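Local coordinates for protein neuroglobin (Symsagittifera roscoffensis, PDB 4B4Y) that binds heme and molecular oxygen as a neuroglobin of a marine acoel, and probably serves oxygen handling or sensing in the nervous system, at residues 15-20 with 138-143; 47-52 with 107-112; 25-30 with 125-130; 80-85 with 146-151. All coordinates share one frame; numbering follows the deposited sequence. Where two conformers were deposited one is given.

The four contacts tie together an all-helical globin. Contacts 1, 3 and 4 cluster at one end of the molecule, their centres 11 to 18 Å apart, and each touches the other two. Contact 2 lies across the centre of the chain, about 27 Å from contact 1 and 20 Å from contact 4. Contacts 1 and 4 share helix 135-153, while contacts 2 and 3 share helix 111-127. Along the chain, contact 1 spans the widest loop, and contacts 2 and 3 fall within it. Contact 4 alternates with each of the others. Contacts 2 and 4 both touch the heme, so the cluster of helices is joined to its pocket.

Contact 1: residues 15-20 with 138-143; sequences SLIMED and KEAWLK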
# COMPACT_ATOMS: atom_id res chain seq x y z
N SER A 15 2.34 -10.01 -32.20
CA SER A 15 1.04 -10.18 -32.83
C SER A 15 0.24 -11.30 -32.13
O SER A 15 -0.99 -11.18 -31.94
CB SER A 15 1.26 -10.54 -34.36
OG SER A 15 -0.02 -11.00 -34.88
N LEU A 16 0.88 -12.43 -31.84
CA LEU A 16 0.16 -13.56 -31.07
C LEU A 16 -0.40 -13.05 -29.73
O LEU A 16 -1.54 -13.34 -29.38
CB LEU A 16 1.09 -14.76 -30.79
CG LEU A 16 1.52 -15.51 -32.04
CD1 LEU A 16 2.75 -16.48 -31.76
CD2 LEU A 16 0.26 -16.21 -32.69
N ILE A 17 0.38 -12.22 -29.03
CA ILE A 17 -0.10 -11.60 -27.78
C ILE A 17 -1.34 -10.70 -28.02
O ILE A 17 -2.36 -10.79 -27.28
CB ILE A 17 0.97 -10.68 -27.16
CG1 ILE A 17 2.23 -11.46 -26.78
CG2 ILE A 17 0.36 -9.98 -25.99
CD1 ILE A 17 2.03 -12.29 -25.57
N MET A 18 -1.23 -9.78 -29.00
CA MET A 18 -2.37 -8.90 -29.31
C MET A 18 -3.60 -9.72 -29.65
O MET A 18 -4.72 -9.40 -29.19
CB MET A 18 -2.05 -7.92 -30.46
CG MET A 18 -1.16 -6.88 -29.95
SD MET A 18 -2.17 -5.72 -29.04
CE MET A 18 -1.17 -4.29 -29.45
N GLU A 19 -3.40 -10.83 -30.34
CA GLU A 19 -4.57 -11.64 -30.60
C GLU A 19 -5.19 -12.19 -29.27
O GLU A 19 -6.43 -12.30 -29.15
CB GLU A 19 -4.12 -12.75 -31.49
CG GLU A 19 -5.08 -13.84 -31.79
CD GLU A 19 -4.34 -14.95 -32.60
OE1 GLU A 19 -3.54 -14.65 -33.55
OE2 GLU A 19 -4.53 -16.15 -32.30
N ASP A 20 -4.37 -12.48 -28.24
CA ASP A 20 -5.04 -12.90 -26.97
C ASP A 20 -5.54 -11.71 -26.17
O ASP A 20 -6.56 -11.82 -25.49
CB ASP A 20 -4.15 -13.83 -26.13
CG ASP A 20 -3.72 -15.07 -26.90
OD1 ASP A 20 -4.57 -15.59 -27.72
OD2 ASP A 20 -2.57 -15.54 -26.67
N LYS A 138 2.48 -19.90 -25.91
CA LYS A 138 2.99 -20.10 -24.55
C LYS A 138 4.31 -19.38 -24.40
O LYS A 138 4.48 -18.61 -23.44
CB LYS A 138 3.12 -21.60 -24.15
CG LYS A 138 3.87 -21.76 -22.84
CD LYS A 138 3.98 -23.22 -22.33
CE LYS A 138 4.64 -24.13 -23.37
NZ LYS A 138 5.44 -25.19 -22.78
N GLU A 139 5.22 -19.56 -25.36
CA GLU A 139 6.54 -18.92 -25.30
C GLU A 139 6.41 -17.40 -25.46
O GLU A 139 7.17 -16.65 -24.82
CB GLU A 139 7.46 -19.37 -26.50
CG GLU A 139 8.25 -20.61 -26.40
CD GLU A 139 9.25 -20.74 -27.59
OE1 GLU A 139 10.07 -19.78 -27.86
OE2 GLU A 139 9.20 -21.82 -28.24
N ALA A 140 5.49 -16.91 -26.30
CA ALA A 140 5.32 -15.44 -26.41
C ALA A 140 4.88 -14.83 -25.03
O ALA A 140 5.46 -13.82 -24.54
CB ALA A 140 4.25 -15.07 -27.52
N TRP A 141 3.89 -15.45 -24.39
CA TRP A 141 3.45 -14.97 -23.03
C TRP A 141 4.53 -15.07 -21.99
O TRP A 141 4.76 -14.13 -21.23
CB TRP A 141 2.25 -15.75 -22.60
CG TRP A 141 1.05 -15.22 -23.17
CD1 TRP A 141 0.43 -15.60 -24.35
CD2 TRP A 141 0.24 -14.18 -22.59
NE1 TRP A 141 -0.76 -14.89 -24.49
CE2 TRP A 141 -0.84 -13.96 -23.47
CE3 TRP A 141 0.41 -13.31 -21.48
CZ2 TRP A 141 -1.79 -12.99 -23.24
CZ3 TRP A 141 -0.59 -12.33 -21.22
CH2 TRP A 141 -1.68 -12.18 -22.12
N LEU A 142 5.34 -16.11 -22.03
CA LEU A 142 6.40 -16.26 -21.02
C LEU A 142 7.47 -15.21 -21.21
O LEU A 142 8.06 -14.61 -20.24
CB LEU A 142 7.01 -17.70 -21.02
CG LEU A 142 6.13 -18.82 -20.40
CD1 LEU A 142 6.57 -20.26 -20.78
CD2 LEU A 142 5.98 -18.71 -18.84
N LYS A 143 7.80 -14.98 -22.48
CA LYS A 143 8.77 -13.92 -22.76
C LYS A 143 8.20 -12.52 -22.37
O LYS A 143 8.86 -11.69 -21.71
CB LYS A 143 9.18 -13.95 -24.25
CG LYS A 143 10.48 -13.09 -24.48
CD LYS A 143 11.27 -13.49 -25.74
CE LYS A 143 12.59 -12.67 -25.78
NZ LYS A 143 13.47 -12.96 -26.96
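Ile17 reaches helix 135-153 with the end of its longer branch. CG1 sits beside the backbone N (chi1 -62°), and the further bend at chi2 sets CD1 over the indole of Trp141. The methyl lies 3.7 Å from the centroid of the five-membered ring and almost on its normal, a CH-pi contact. The same CD1 is 4.1 Å from Ala140 CB. This is the crossing of the first and last helices of the globin fold, helix A on helix H. The two axes run almost at right angles here, 9.4 Å apart, and small Ala140 lies at the nearest approach. One turn on from Ile17, Asp20 meets the same indole from its edge. Trp141 NE1 gives a nearly straight hydrogen bond to Asp20 OD2, 2.9 Å long at 171°. It arrives at the lone pair facing away from OD1. Carboxylate and ring are nearly coplanar, 15° apart, and Asp20 CB packs 3.8 Å from Trp141 CZ2. The buried N-H is thus satisfied and the ring is fixed in its rotation. Asp20 OD1 forms a salt bridge with Lys137, which would balance the charge of the buried carboxylate.

Contact 2: residues 47-52 with 107-112; sequences FQIFPW and KVPTEL. With HEM (protoporphyrin IX containing Fe), chain B.
Ile49 and Leu112 meet tip to tip, CD1 of Ile49 lying 3.7 Å from CD1 of Leu112. The same methyl touches Pro109 CD at 4.0 Å, again end on. The other branch of Ile49 takes a separate path. Its CG2 stands anti to the backbone N and reaches the heme methyl CMD, at 3.6 Å. These apolar contacts continue onto the porphyrin from both segments. Val108 CG1 presses on the heme vinyl atom CAC at 3.4 Å. Phe50 puts CE1 3.6 Å from the heme meso carbon CHD, and heme CBC lies over one face of its ring. Trp52 CZ2 packs over a face of the same ring, and His71 meets Phe50 edge-to-face. Replacing Phe50 by an alanine would probably open a gap beside the porphyrin and the bound oxygen and leave heme CBC and His71 without the ring they pack on. The polar contacts go to the heme and to the second subunit. Trp52 NE1 donates to heme propionate oxygen O1D over 2.8 Å, in the plane of the indole but bent at 132°. Lys107 NZ bonds to the backbone oxygens of Phe50, Pro51 and Ala53 of the second subunit. Together the segments form one wall of a globin heme pocket, between the CD corner and the start of helix G. Phe50 borders the bound oxygen and sits where globins carry the phenylalanine of position CD1.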
# COMPACT_ATOMS: atom_id res chain seq x y z
N PHE A 47 -0.44 -13.07 2.03
CA PHE A 47 -1.41 -12.41 2.92
C PHE A 47 -0.61 -11.62 3.99
O PHE A 47 -1.17 -10.71 4.58
CB PHE A 47 -2.27 -13.41 3.69
CG PHE A 47 -3.57 -13.78 3.00
CD1 PHE A 47 -3.60 -14.77 2.04
CD2 PHE A 47 -4.74 -13.17 3.32
CE1 PHE A 47 -4.77 -15.16 1.39
CE2 PHE A 47 -5.93 -13.56 2.67
CZ PHE A 47 -5.91 -14.59 1.70
N GLN A 48 0.67 -11.94 4.21
CA GLN A 48 1.55 -11.10 5.01
C GLN A 48 2.27 -10.04 4.17
O GLN A 48 2.48 -8.98 4.67
CB GLN A 48 2.63 -11.87 5.79
CG GLN A 48 2.08 -13.08 6.56
CD GLN A 48 0.70 -12.87 7.23
OE1 GLN A 48 0.40 -11.78 7.83
NE2 GLN A 48 -0.18 -13.94 7.14
N ILE A 49 2.52 -10.28 2.87
CA ILE A 49 3.23 -9.31 2.01
C ILE A 49 2.32 -8.17 1.49
O ILE A 49 2.68 -7.02 1.57
CB ILE A 49 3.88 -10.07 0.84
CG1 ILE A 49 4.86 -11.10 1.42
CG2 ILE A 49 4.61 -9.12 -0.07
CD1 ILE A 49 5.19 -12.29 0.41
N PHE A 50 1.10 -8.47 1.03
CA PHE A 50 0.17 -7.45 0.67
C PHE A 50 -0.38 -6.84 1.98
O PHE A 50 -1.04 -7.51 2.77
CB PHE A 50 -0.97 -8.01 -0.14
CG PHE A 50 -0.60 -8.48 -1.54
CD1 PHE A 50 -0.04 -7.58 -2.47
CD2 PHE A 50 -0.91 -9.78 -1.95
CE1 PHE A 50 0.29 -7.98 -3.78
CE2 PHE A 50 -0.60 -10.24 -3.26
CZ PHE A 50 -0.02 -9.35 -4.19
N PRO A 51 -0.16 -5.54 2.19
CA PRO A 51 -0.60 -5.01 3.49
C PRO A 51 -2.09 -5.01 3.63
O PRO A 51 -2.55 -5.17 4.72
CB PRO A 51 -0.12 -3.52 3.49
CG PRO A 51 0.89 -3.44 2.30
CD PRO A 51 0.44 -4.53 1.31
N TRP A 52 -2.83 -4.81 2.56
CA TRP A 52 -4.25 -4.76 2.66
C TRP A 52 -4.91 -6.12 2.81
O TRP A 52 -6.15 -6.21 2.98
CB TRP A 52 -4.76 -4.10 1.41
CG TRP A 52 -4.13 -4.65 0.18
CD1 TRP A 52 -3.06 -4.13 -0.51
CD2 TRP A 52 -4.54 -5.87 -0.52
NE1 TRP A 52 -2.81 -4.96 -1.66
CE2 TRP A 52 -3.70 -6.00 -1.67
CE3 TRP A 52 -5.55 -6.82 -0.32
CZ2 TRP A 52 -3.82 -7.09 -2.57
CZ3 TRP A 52 -5.67 -7.87 -1.21
CH2 TRP A 52 -4.82 -7.99 -2.34
N LYS A 107 11.82 -7.23 0.05
CA LYS A 107 10.34 -7.11 0.30
C LYS A 107 9.54 -8.21 -0.39
O LYS A 107 8.49 -8.62 0.11
CB LYS A 107 9.79 -5.75 -0.11
CG LYS A 107 10.35 -4.57 0.72
CD LYS A 107 9.78 -3.22 0.23
CE LYS A 107 10.55 -2.02 0.81
NZ LYS A 107 9.69 -0.86 0.73
N VAL A 108 10.00 -8.67 -1.55
CA VAL A 108 9.23 -9.68 -2.27
C VAL A 108 10.17 -10.85 -2.61
O VAL A 108 11.09 -10.70 -3.42
CB VAL A 108 8.60 -9.14 -3.55
CG1 VAL A 108 7.93 -10.27 -4.34
CG2 VAL A 108 7.71 -7.98 -3.25
N PRO A 109 9.93 -12.01 -2.02
CA PRO A 109 10.80 -13.14 -2.32
C PRO A 109 10.79 -13.39 -3.83
O PRO A 109 9.73 -13.49 -4.49
CB PRO A 109 10.15 -14.31 -1.58
CG PRO A 109 9.43 -13.64 -0.35
CD PRO A 109 8.92 -12.31 -0.98
N THR A 110 11.98 -13.47 -4.37
CA THR A 110 12.17 -13.49 -5.79
C THR A 110 11.45 -14.65 -6.53
O THR A 110 10.97 -14.44 -7.64
CB THR A 110 13.67 -13.39 -6.07
OG1 THR A 110 13.89 -13.49 -7.46
CG2 THR A 110 14.31 -14.62 -5.47
N GLU A 111 11.31 -15.84 -5.91
CA GLU A 111 10.60 -16.95 -6.55
C GLU A 111 9.09 -16.69 -6.70
O GLU A 111 8.40 -17.31 -7.53
CB GLU A 111 10.91 -18.32 -5.88
CG GLU A 111 12.33 -18.89 -6.20
CD GLU A 111 12.64 -18.95 -7.75
OE1 GLU A 111 12.14 -19.87 -8.49
OE2 GLU A 111 13.39 -18.05 -8.20
N LEU A 112 8.54 -15.74 -5.97
CA LEU A 112 7.13 -15.40 -6.24
C LEU A 112 6.82 -14.79 -7.62
O LEU A 112 5.69 -14.87 -8.12
CB LEU A 112 6.57 -14.51 -5.13
CG LEU A 112 6.38 -15.18 -3.73
CD1 LEU A 112 5.86 -14.11 -2.74
CD2 LEU A 112 5.33 -16.26 -3.84
CHA HEM B . 2.62 -3.18 -5.69
CHB HEM B . 2.49 -4.58 -10.29
CHC HEM B . 4.75 -8.72 -8.98
CHD HEM B . 3.84 -7.74 -4.37
C1A HEM B . 2.40 -3.18 -7.05
C2A HEM B . 1.96 -2.08 -7.84
C3A HEM B . 1.91 -2.47 -9.09
C4A HEM B . 2.39 -3.79 -9.15
CMA HEM B . 1.50 -1.63 -10.35
CAA HEM B . 1.59 -0.68 -7.25
CBA HEM B . 0.09 -0.63 -7.05
CGA HEM B . -0.34 0.57 -6.23
O1A HEM B . 0.12 1.69 -6.40
O2A HEM B . -1.20 0.39 -5.34
C1B HEM B . 3.14 -5.83 -10.37
C2B HEM B . 3.49 -6.56 -11.58
C3B HEM B . 4.13 -7.66 -11.24
C4B HEM B . 4.17 -7.72 -9.79
CMB HEM B . 3.17 -6.02 -13.01
CAB HEM B . 4.65 -8.77 -12.18
CBB HEM B . 5.70 -8.53 -12.97
C1C HEM B . 4.61 -8.85 -7.62
C2C HEM B . 4.80 -10.07 -6.81
C3C HEM B . 4.46 -9.82 -5.57
C4C HEM B . 4.10 -8.43 -5.52
CMC HEM B . 5.23 -11.46 -7.36
CAC HEM B . 4.54 -10.82 -4.35
CBC HEM B . 3.62 -10.68 -3.38
C1D HEM B . 3.63 -6.38 -4.26
C2D HEM B . 3.66 -5.57 -3.02
C3D HEM B . 3.28 -4.23 -3.51
C4D HEM B . 3.01 -4.28 -4.93
CMD HEM B . 3.91 -5.97 -1.56
CAD HEM B . 3.02 -2.98 -2.68
CBD HEM B . 1.79 -3.91 -3.00
CGD HEM B . 0.75 -3.22 -2.35
O1D HEM B . -0.30 -3.88 -2.23
O2D HEM B . 1.14 -2.07 -1.98
NA HEM B . 2.67 -4.19 -7.89
NB HEM B . 3.58 -6.56 -9.34
NC HEM B . 4.17 -7.89 -6.80
ND HEM B . 3.32 -5.54 -5.32
FE HEM B . 3.45 -6.00 -7.30

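Contact 3: residues 25-30 with 125-130; sequences LPNYDD and VKRVSE
Arg127 brings the two terminal nitrogens of its guanidinium up to two side chains of 25-30. Its NH1 comes within 3.6 Å of Asn27 CB, and its NH2 within 3.7 Å of Asp30 CB. Both methylene carbons approach the guanidinium obliquely, so this is packing and not bonding. The Asn27 amide is tilted 27° from the guanidinium plane, and the two groups slant across each other. The carboxylate of Asp30 is near but not paired: its OD2 stays 5.1 Å from Arg127 NH2. At that distance the opposite charges may still attract weakly. The true partner is Asp34, one turn further along helix 28-42, whose OD2 forms a salt bridge with NH2. The arginine gets there by bending at chi2 (-87°) and then running straight to its end. In globin terms, this joins the end of helix G to the start of helix B, at the surface of the molecule. A leucine in place of Arg127 would probably leave Asp34 without its ion-pair mate and strip Asn27 and Asp30 of the flat group beside them. Asn27 stands at the N-cap position, right before helix 28-42, but its side chain makes no capping bond. It lies within the turn closed by Tyr28 N bonding to Leu25 O, 3.1 Å. Leu24 of helix 11-24 also packs on Arg127. Val128, just beyond the helix end, rests buried against Asp20.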
# COMPACT_ATOMS: atom_id res chain seq x y z
N LEU A 25 -9.98 -8.71 -23.54
CA LEU A 25 -10.48 -7.31 -23.28
C LEU A 25 -11.86 -7.25 -22.73
O LEU A 25 -12.04 -6.56 -21.73
CB LEU A 25 -10.33 -6.37 -24.46
CG LEU A 25 -8.85 -5.85 -24.62
CD1 LEU A 25 -8.61 -5.29 -26.00
CD2 LEU A 25 -8.53 -4.77 -23.60
N PRO A 26 -12.84 -7.98 -23.33
CA PRO A 26 -14.22 -7.84 -22.82
C PRO A 26 -14.38 -8.25 -21.35
O PRO A 26 -15.33 -7.79 -20.69
CB PRO A 26 -15.07 -8.82 -23.70
CG PRO A 26 -14.23 -9.08 -24.94
CD PRO A 26 -12.74 -8.87 -24.52
N ASN A 27 -13.49 -9.12 -20.83
CA ASN A 27 -13.61 -9.53 -19.40
C ASN A 27 -12.32 -9.25 -18.66
O ASN A 27 -12.00 -9.93 -17.69
CB ASN A 27 -13.88 -11.05 -19.30
CG ASN A 27 -15.06 -11.48 -20.14
OD1 ASN A 27 -14.90 -12.23 -21.16
ND2 ASN A 27 -16.25 -10.96 -19.79
N TYR A 28 -11.57 -8.24 -19.12
CA TYR A 28 -10.20 -7.99 -18.60
C TYR A 28 -10.09 -7.87 -17.05
O TYR A 28 -9.16 -8.45 -16.46
CB TYR A 28 -9.48 -6.80 -19.32
CG TYR A 28 -8.00 -6.72 -18.99
CD1 TYR A 28 -7.06 -7.57 -19.60
CD2 TYR A 28 -7.54 -5.78 -18.11
CE1 TYR A 28 -5.71 -7.49 -19.30
CE2 TYR A 28 -6.17 -5.70 -17.78
CZ TYR A 28 -5.27 -6.55 -18.39
OH TYR A 28 -3.94 -6.41 -18.07
N ASP A 29 -11.05 -7.19 -16.41
CA ASP A 29 -10.94 -7.00 -14.98
C ASP A 29 -11.17 -8.31 -14.22
O ASP A 29 -10.53 -8.51 -13.17
CB ASP A 29 -11.96 -5.94 -14.43
CG ASP A 29 -11.64 -4.44 -14.95
OD1 ASP A 29 -10.54 -4.17 -15.52
OD2 ASP A 29 -12.52 -3.56 -14.75
N ASP A 30 -12.20 -9.06 -14.62
CA ASP A 30 -12.44 -10.42 -14.11
C ASP A 30 -11.16 -11.31 -14.26
O ASP A 30 -10.77 -11.98 -13.30
CB ASP A 30 -13.63 -11.06 -14.85
CG ASP A 30 -14.99 -10.38 -14.53
OD1 ASP A 30 -15.10 -9.68 -13.47
OD2 ASP A 30 -15.93 -10.52 -15.38
N VAL A 125 -4.72 -19.43 -20.44
CA VAL A 125 -5.21 -20.70 -21.04
C VAL A 125 -6.67 -20.89 -20.78
O VAL A 125 -7.46 -21.43 -21.66
CB VAL A 125 -4.37 -21.89 -20.60
CG1 VAL A 125 -5.07 -23.27 -20.94
CG2 VAL A 125 -3.03 -21.83 -21.25
N LYS A 126 -7.13 -20.45 -19.62
CA LYS A 126 -8.60 -20.67 -19.39
C LYS A 126 -9.47 -19.81 -20.34
O LYS A 126 -10.55 -20.23 -20.65
CB LYS A 126 -9.04 -20.36 -17.92
CG LYS A 126 -8.58 -21.54 -16.87
CD LYS A 126 -8.70 -21.00 -15.39
CE LYS A 126 -8.71 -22.06 -14.21
NZ LYS A 126 -8.86 -21.44 -12.70
N ARG A 127 -9.01 -18.60 -20.73
CA ARG A 127 -9.88 -17.70 -21.50
C ARG A 127 -9.68 -17.92 -23.01
O ARG A 127 -10.59 -17.65 -23.74
CB ARG A 127 -9.60 -16.21 -21.17
CG ARG A 127 -9.66 -15.78 -19.66
CD ARG A 127 -11.01 -15.44 -19.30
NE ARG A 127 -11.24 -15.06 -17.88
CZ ARG A 127 -12.44 -14.62 -17.46
NH1 ARG A 127 -13.46 -14.50 -18.36
NH2 ARG A 127 -12.69 -14.34 -16.17
N VAL A 128 -8.51 -18.36 -23.45
CA VAL A 128 -8.22 -18.57 -24.88
C VAL A 128 -8.79 -19.95 -25.29
O VAL A 128 -8.82 -20.91 -24.45
CB VAL A 128 -6.70 -18.49 -25.12
CG1 VAL A 128 -6.31 -18.87 -26.57
CG2 VAL A 128 -6.18 -17.06 -24.83
N SER A 129 -9.25 -20.09 -26.54
CA SER A 129 -9.86 -21.37 -26.95
C SER A 129 -8.74 -22.41 -27.02
O SER A 129 -7.60 -22.05 -27.26
CB SER A 129 -10.50 -21.26 -28.38
OG SER A 129 -9.46 -21.03 -29.35
N GLU A 130 -9.07 -23.68 -26.82
CA GLU A 130 -8.14 -24.77 -27.02
C GLU A 130 -7.53 -24.75 -28.43
O GLU A 130 -6.33 -24.95 -28.61
CB GLU A 130 -8.91 -26.09 -26.93
CG GLU A 130 -9.23 -26.62 -25.55
CD GLU A 130 -8.37 -27.84 -25.14
OE1 GLU A 130 -7.32 -28.17 -25.75
OE2 GLU A 130 -8.77 -28.47 -24.17

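Contact 4: residues 80-85 with 146-151; sequences SDCLVD and GIITVM. With HEM (protoporphyrin IX containing Fe), chain B.
The end of helix E packs on helix H here, at a buried spot between the heme and the helix 11-24 side of the globin. Cys82 and Ile148 lie at the nearest backbone approach, with their CA atoms 6.6 Å apart. Cys82 CB meets Ile148 CG1 at 3.6 Å, while the sulfur SG lies alongside the same carbon at 4.0 Å. One residue on, Leu83 slants across the isoleucine, its CD2 3.8 Å from Ile148 CD1. All of this packing is apolar. Ile148 faces two ways, because its branches part. CG1, beside the backbone N (chi1 -65°), carries CD1 toward helix 66-83. CG2, anti to that N, turns to the heme and lies 3.7 Å from its vinyl carbon CBB. In this globin fold the contact therefore links the E-H packing directly to the heme pocket, of which Ile148 and Thr149 are part. Thr149 adds a second touch on the same vinyl, with OG1 3.7 Å from CBB. Its hydroxyl also hydrogen-bonds to the backbone oxygen of Tyr145, one turn back in the helix, which fixes its rotation. Around the pair, Val89 packs on both Cys82 and Met151 from the following loop. Leu83 is enclosed further by Trp141 and Ala144 of helix 135-153 and by Val21 of helix 11-24.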
# COMPACT_ATOMS: atom_id res chain seq x y z
N SER A 80 -1.36 -4.53 -18.98
CA SER A 80 -2.03 -4.12 -20.25
C SER A 80 -1.22 -3.16 -21.09
O SER A 80 -0.94 -3.41 -22.27
CB SER A 80 -3.36 -3.43 -19.97
OG SER A 80 -3.87 -3.45 -21.27
N ASP A 81 -0.66 -2.15 -20.42
CA ASP A 81 0.14 -1.19 -21.11
C ASP A 81 1.40 -1.81 -21.62
O ASP A 81 2.02 -1.29 -22.61
CB ASP A 81 0.56 -0.10 -20.13
CG ASP A 81 -0.51 0.95 -19.91
OD1 ASP A 81 -1.61 0.92 -20.54
OD2 ASP A 81 -0.25 1.75 -19.01
N CYS A 82 1.93 -2.81 -20.91
CA CYS A 82 3.20 -3.36 -21.43
C CYS A 82 2.88 -4.29 -22.61
O CYS A 82 3.64 -4.29 -23.61
CB CYS A 82 4.01 -4.16 -20.41
SG CYS A 82 4.68 -3.27 -19.08
N LEU A 83 1.81 -5.08 -22.48
CA LEU A 83 1.53 -6.20 -23.42
C LEU A 83 1.26 -5.64 -24.84
O LEU A 83 1.61 -6.24 -25.88
CB LEU A 83 0.28 -6.97 -22.97
CG LEU A 83 0.33 -7.93 -21.70
CD1 LEU A 83 -1.09 -8.64 -21.54
CD2 LEU A 83 1.40 -8.92 -21.97
N VAL A 84 0.71 -4.44 -24.85
CA VAL A 84 0.18 -3.88 -26.03
C VAL A 84 1.34 -3.24 -26.82
O VAL A 84 1.30 -3.07 -28.00
CB VAL A 84 -1.05 -3.05 -25.54
CG1 VAL A 84 -0.89 -1.55 -25.55
CG2 VAL A 84 -2.30 -3.70 -25.95
N ASP A 85 2.48 -3.02 -26.19
CA ASP A 85 3.64 -2.55 -26.96
C ASP A 85 4.92 -3.03 -26.26
O ASP A 85 5.63 -2.25 -25.60
CB ASP A 85 3.60 -1.01 -27.08
CG ASP A 85 4.86 -0.41 -27.82
OD1 ASP A 85 5.69 -1.13 -28.47
OD2 ASP A 85 5.04 0.82 -27.68
N GLY A 146 8.44 -12.05 -18.67
CA GLY A 146 9.84 -11.71 -18.32
C GLY A 146 10.16 -10.21 -18.47
O GLY A 146 10.83 -9.63 -17.61
N ILE A 147 9.67 -9.58 -19.54
CA ILE A 147 9.94 -8.15 -19.78
C ILE A 147 9.15 -7.36 -18.75
O ILE A 147 9.67 -6.44 -18.20
CB ILE A 147 9.48 -7.72 -21.23
CG1 ILE A 147 10.54 -8.09 -22.29
CG2 ILE A 147 9.12 -6.23 -21.31
CD1 ILE A 147 9.86 -8.57 -23.65
N ILE A 148 7.89 -7.69 -18.52
CA ILE A 148 7.08 -6.97 -17.51
C ILE A 148 7.76 -7.05 -16.10
O ILE A 148 7.85 -6.06 -15.35
CB ILE A 148 5.65 -7.53 -17.48
CG1 ILE A 148 4.94 -7.27 -18.82
CG2 ILE A 148 4.88 -6.97 -16.26
CD1 ILE A 148 3.58 -7.92 -18.96
N THR A 149 8.33 -8.22 -15.79
CA THR A 149 9.07 -8.43 -14.59
C THR A 149 10.22 -7.48 -14.37
O THR A 149 10.36 -6.89 -13.26
CB THR A 149 9.54 -9.90 -14.52
OG1 THR A 149 8.36 -10.67 -14.38
CG2 THR A 149 10.47 -10.11 -13.24
N VAL A 150 11.06 -7.36 -15.39
CA VAL A 150 12.16 -6.37 -15.41
C VAL A 150 11.64 -4.94 -15.25
O VAL A 150 12.18 -4.18 -14.48
CB VAL A 150 12.98 -6.48 -16.70
CG1 VAL A 150 13.91 -5.23 -16.92
CG2 VAL A 150 13.80 -7.87 -16.75
N MET A 151 10.56 -4.56 -15.91
CA MET A 151 10.07 -3.19 -15.74
C MET A 151 9.67 -2.88 -14.29
O MET A 151 9.64 -1.73 -13.84
CB MET A 151 8.87 -2.95 -16.68
CG MET A 151 9.26 -3.02 -18.19
SD MET A 151 10.66 -1.93 -18.61
CE MET A 151 9.72 -0.38 -18.67
CHA HEM B . 2.62 -3.18 -5.69
CHB HEM B . 2.49 -4.58 -10.29
CHC HEM B . 4.75 -8.72 -8.98
CHD HEM B . 3.84 -7.74 -4.37
C1A HEM B . 2.40 -3.18 -7.05
C2A HEM B . 1.96 -2.08 -7.84
C3A HEM B . 1.91 -2.47 -9.09
C4A HEM B . 2.39 -3.79 -9.15
CMA HEM B . 1.50 -1.63 -10.35
CAA HEM B . 1.59 -0.68 -7.25
CBA HEM B . 0.09 -0.63 -7.05
CGA HEM B . -0.34 0.57 -6.23
O1A HEM B . 0.12 1.69 -6.40
O2A HEM B . -1.20 0.39 -5.34
C1B HEM B . 3.14 -5.83 -10.37
C2B HEM B . 3.49 -6.56 -11.58
C3B HEM B . 4.13 -7.66 -11.24
C4B HEM B . 4.17 -7.72 -9.79
CMB HEM B . 3.17 -6.02 -13.01
CAB HEM B . 4.65 -8.77 -12.18
CBB HEM B . 5.70 -8.53 -12.97
C1C HEM B . 4.61 -8.85 -7.62
C2C HEM B . 4.80 -10.07 -6.81
C3C HEM B . 4.46 -9.82 -5.57
C4C HEM B . 4.10 -8.43 -5.52
CMC HEM B . 5.23 -11.46 -7.36
CAC HEM B . 4.54 -10.82 -4.35
CBC HEM B . 3.62 -10.68 -3.38
C1D HEM B . 3.63 -6.38 -4.26
C2D HEM B . 3.66 -5.57 -3.02
C3D HEM B . 3.28 -4.23 -3.51
C4D HEM B . 3.01 -4.28 -4.93
CMD HEM B . 3.91 -5.97 -1.56
CAD HEM B . 3.02 -2.98 -2.68
CBD HEM B . 1.79 -3.91 -3.00
CGD HEM B . 0.75 -3.22 -2.35
O1D HEM B . -0.30 -3.88 -2.23
O2D HEM B . 1.14 -2.07 -1.98
NA HEM B . 2.67 -4.19 -7.89
NB HEM B . 3.58 -6.56 -9.34
NC HEM B . 4.17 -7.89 -6.80
ND HEM B . 3.32 -5.54 -5.32
FE HEM B . 3.45 -6.00 -7.30